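Local atomic coordinates of major extracellular endoglucanase (Xanthomonas campestris pv. campestris, PDB entry 4TUF), a protein that catalyses the endohydrolysis of (1->4)-beta-D-glucosidic linkages in cellulose, lichenin and cereal beta-D-glucans, this chain being its family 5 TIM-barrel catalytic domain. Residues 130-133 with 134-138. Numbering follows the deposited sequence.
With 2HP (dihydrogenphosphate ion), chain G; 2HP (dihydrogenphosphate ion), chain K.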
ATOM      1  N   ALA A 130      13.102  17.794   0.068  1.00 27.22           N
ATOM      2  CA  ALA A 130      12.528  18.715   1.047  1.00 25.36           C
ATOM      3  C   ALA A 130      10.997  18.771   0.945  1.00 31.34           C
ATOM      4  O   ALA A 130      10.296  18.712   1.961  1.00 27.24           O
ATOM      5  CB  ALA A 130      13.115  20.091   0.870  1.00 26.40           C
ATOM      6  N   GLN A 131      10.480  18.885  -0.280  1.00 34.00           N
ATOM      7  CA  GLN A 131       9.034  18.883  -0.491  1.00 29.38           C
ATOM      8  C   GLN A 131       8.437  17.549  -0.060  1.00 30.20           C
ATOM      9  O   GLN A 131       7.370  17.507   0.548  1.00 33.81           O
ATOM     10  CB  GLN A 131       8.686  19.161  -1.954  1.00 26.79           C
ATOM     11  CG  GLN A 131       9.061  20.541  -2.439  1.00 27.62           C
ATOM     12  CD  GLN A 131       8.720  20.755  -3.901  1.00 35.59           C
ATOM     13  OE1 GLN A 131       9.547  20.531  -4.786  1.00 44.77           O
ATOM     14  NE2 GLN A 131       7.496  21.190  -4.161  1.00 39.04           N
ATOM     15  N   TRP A 132       9.136  16.464  -0.378  1.00 26.08           N
ATOM     16  CA  TRP A 132       8.693  15.127   0.011  1.00 26.89           C
ATOM     17  C   TRP A 132       8.533  15.017   1.521  1.00 29.69           C
ATOM     18  O   TRP A 132       7.474  14.637   2.012  1.00 37.82           O
ATOM     19  CB  TRP A 132       9.674  14.066  -0.491  1.00 28.15           C
ATOM     20  CG  TRP A 132       9.339  12.685  -0.032  1.00 30.39           C
ATOM     21  CD1 TRP A 132       8.180  12.002  -0.260  1.00 28.34           C
ATOM     22  CD2 TRP A 132      10.180  11.807   0.727  1.00 32.22           C
ATOM     23  NE1 TRP A 132       8.241  10.760   0.320  1.00 27.66           N
ATOM     24  CE2 TRP A 132       9.459  10.612   0.930  1.00 24.71           C
ATOM     25  CE3 TRP A 132      11.470  11.919   1.264  1.00 31.82           C
ATOM     26  CZ2 TRP A 132       9.985   9.534   1.636  1.00 20.91           C
ATOM     27  CZ3 TRP A 132      11.990  10.849   1.967  1.00 29.59           C
ATOM     28  CH2 TRP A 132      11.247   9.670   2.147  1.00 26.89           C
ATOM     29  N   LEU A 133       9.582  15.361   2.258  1.00 35.73           N
ATOM     30  CA  LEU A 133       9.520  15.325   3.714  1.00 31.66           C
ATOM     31  C   LEU A 133       8.445  16.266   4.251  1.00 36.68           C
ATOM     32  O   LEU A 133       7.714  15.911   5.180  1.00 41.70           O
ATOM     33  CB  LEU A 133      10.873  15.686   4.312  1.00 26.45           C
ATOM     34  CG  LEU A 133      12.016  14.738   3.962  1.00 30.73           C
ATOM     35  CD1 LEU A 133      13.351  15.345   4.345  1.00 23.35           C
ATOM     36  CD2 LEU A 133      11.818  13.408   4.656  1.00 29.70           C
ATOM     37  N   ALA A 134       8.339  17.459   3.669  1.00 30.25           N
ATOM     38  CA  ALA A 134       7.359  18.428   4.154  1.00 34.99           C
ATOM     39  C   ALA A 134       5.943  17.887   3.979  1.00 34.89           C
ATOM     40  O   ALA A 134       5.078  18.093   4.829  1.00 42.56           O
ATOM     41  CB  ALA A 134       7.517  19.757   3.441  1.00 35.35           C
ATOM     42  N   ASP A 135       5.716  17.166   2.888  1.00 33.13           N
ATOM     43  CA  ASP A 135       4.388  16.641   2.611  1.00 36.98           C
ATOM     44  C   ASP A 135       4.032  15.509   3.575  1.00 38.45           C
ATOM     45  O   ASP A 135       2.902  15.438   4.059  1.00 41.77           O
ATOM     46  CB  ASP A 135       4.291  16.192   1.149  1.00 37.61           C
ATOM     47  CG  ASP A 135       4.220  17.380   0.180  1.00 44.62           C
ATOM     48  OD1 ASP A 135       3.906  18.508   0.636  1.00 41.63           O
ATOM     49  OD2 ASP A 135       4.478  17.194  -1.030  1.00 43.15           O
ATOM     50  N   LEU A 136       4.999  14.643   3.870  1.00 31.35           N
ATOM     51  CA  LEU A 136       4.829  13.636   4.919  1.00 27.33           C
ATOM     52  C   LEU A 136       4.485  14.281   6.268  1.00 29.60           C
ATOM     53  O   LEU A 136       3.570  13.836   6.957  1.00 35.70           O
ATOM     54  CB  LEU A 136       6.092  12.779   5.059  1.00 32.66           C
ATOM     55  CG  LEU A 136       6.493  11.912   3.858  1.00 32.94           C
ATOM     56  CD1 LEU A 136       7.781  11.165   4.141  1.00 28.82           C
ATOM     57  CD2 LEU A 136       5.386  10.940   3.474  1.00 25.69           C
ATOM     58  N   ARG A 137       5.211  15.326   6.646  1.00 30.23           N
ATOM     59  CA  ARG A 137       4.921  16.001   7.905  1.00 30.17           C
ATOM     60  C   ARG A 137       3.549  16.652   7.870  1.00 37.16           C
ATOM     61  O   ARG A 137       2.858  16.681   8.886  1.00 50.32           O
ATOM     62  CB  ARG A 137       5.979  17.054   8.238  1.00 33.07           C
ATOM     63  CG  ARG A 137       7.328  16.490   8.649  1.00 46.20           C
ATOM     64  CD  ARG A 137       8.144  17.512   9.437  1.00 51.87           C
ATOM     65  NE  ARG A 137       8.369  18.727   8.662  1.00 52.25           N
ATOM     66  CZ  ARG A 137       9.384  18.897   7.825  1.00 50.62           C
ATOM     67  NH1 ARG A 137      10.278  17.929   7.658  1.00 52.40           N
ATOM     68  NH2 ARG A 137       9.505  20.036   7.156  1.00 46.50           N
ATOM     69  N   PHE A 138       3.156  17.172   6.709  1.00 37.63           N
ATOM     70  CA  PHE A 138       1.849  17.825   6.579  1.00 40.11           C
ATOM     71  C   PHE A 138       0.728  16.854   6.892  1.00 37.79           C
ATOM     72  O   PHE A 138      -0.200  17.161   7.638  1.00 40.72           O
ATOM     73  CB  PHE A 138       1.636  18.388   5.172  1.00 36.65           C
ATOM     74  CG  PHE A 138       0.271  18.990   4.966  1.00 35.19           C
ATOM     75  CD1 PHE A 138       0.024  20.308   5.308  1.00 37.98           C
ATOM     76  CD2 PHE A 138      -0.768  18.235   4.442  1.00 34.00           C
ATOM     77  CE1 PHE A 138      -1.222  20.859   5.125  1.00 39.46           C
ATOM     78  CE2 PHE A 138      -2.021  18.785   4.261  1.00 36.22           C
ATOM     79  CZ  PHE A 138      -2.249  20.098   4.602  1.00 37.17           C
TER
HETATM   80  P   2HP G 403       4.742  21.268  -1.472  1.00 77.62           P
HETATM   81  O1  2HP G 403       4.814  21.096   0.029  1.00 72.36           O
HETATM   82  O2  2HP G 403       4.856  19.917  -2.142  1.00 76.11           O
HETATM   83  O3  2HP G 403       3.413  21.878  -1.856  1.00 83.40           O
HETATM   84  O4  2HP G 403       5.862  22.181  -1.927  1.00 71.39           O
HETATM   85  P   2HP K 407       0.996  21.454   0.966  1.00109.13           P
HETATM   86  O1  2HP K 407      -0.338  21.882   1.531  1.00109.82           O
HETATM   87  O2  2HP K 407       0.793  20.409  -0.104  1.00110.90           O
HETATM   88  O3  2HP K 407       1.691  22.656   0.370  1.00107.30           O
HETATM   89  O4  2HP K 407       1.842  20.860   2.066  1.00110.18           O
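W132 and L136 make a local side-chain contact one turn apart near the start of helix 129-143, the helix of the beta-alpha-beta unit between strands 105-110 and 149-153 of the TIM barrel. The i to i+4 backbone bonds set this spacing; L136 N, for instance, donates almost straight to W132 O (3.1 Å, 170° at the hydrogen). On the inner side, L136 CD1 lies over one face of the W132 indole, in a CH-pi contact 4.0 Å from the centroid of the six-membered ring. W132 turns its ring to this position with CG anti to the backbone N (chi1 175°), while its NE1 donates to L154 O and H110 meets it edge-to-face. Q131 O takes the D135 N-H (2.9 Å), and both side chains reach one dihydrogenphosphate ion (chain G), whose site R67 and Y127 complete. The Q131 chain, extended beyond CG, brings NE2 to O4 of this ion in a nearly straight bond of 2.9 Å, and OE1 accepts from T128 N, which fixes the amide's orientation. D135 OD1 lies 2.8 Å from O1 of the same ion, and its OD2 is hydrogen-bonded to Y127 OH. A second dihydrogenphosphate (chain K) has O1 over one face of the F138 ring, toward its rim; D135 and R67 belong to this site too. The helix thus buries an aromatic-aliphatic pair on one side and lines anion sites on another, where R67 would probably offset the negative charge of D135 and the ions.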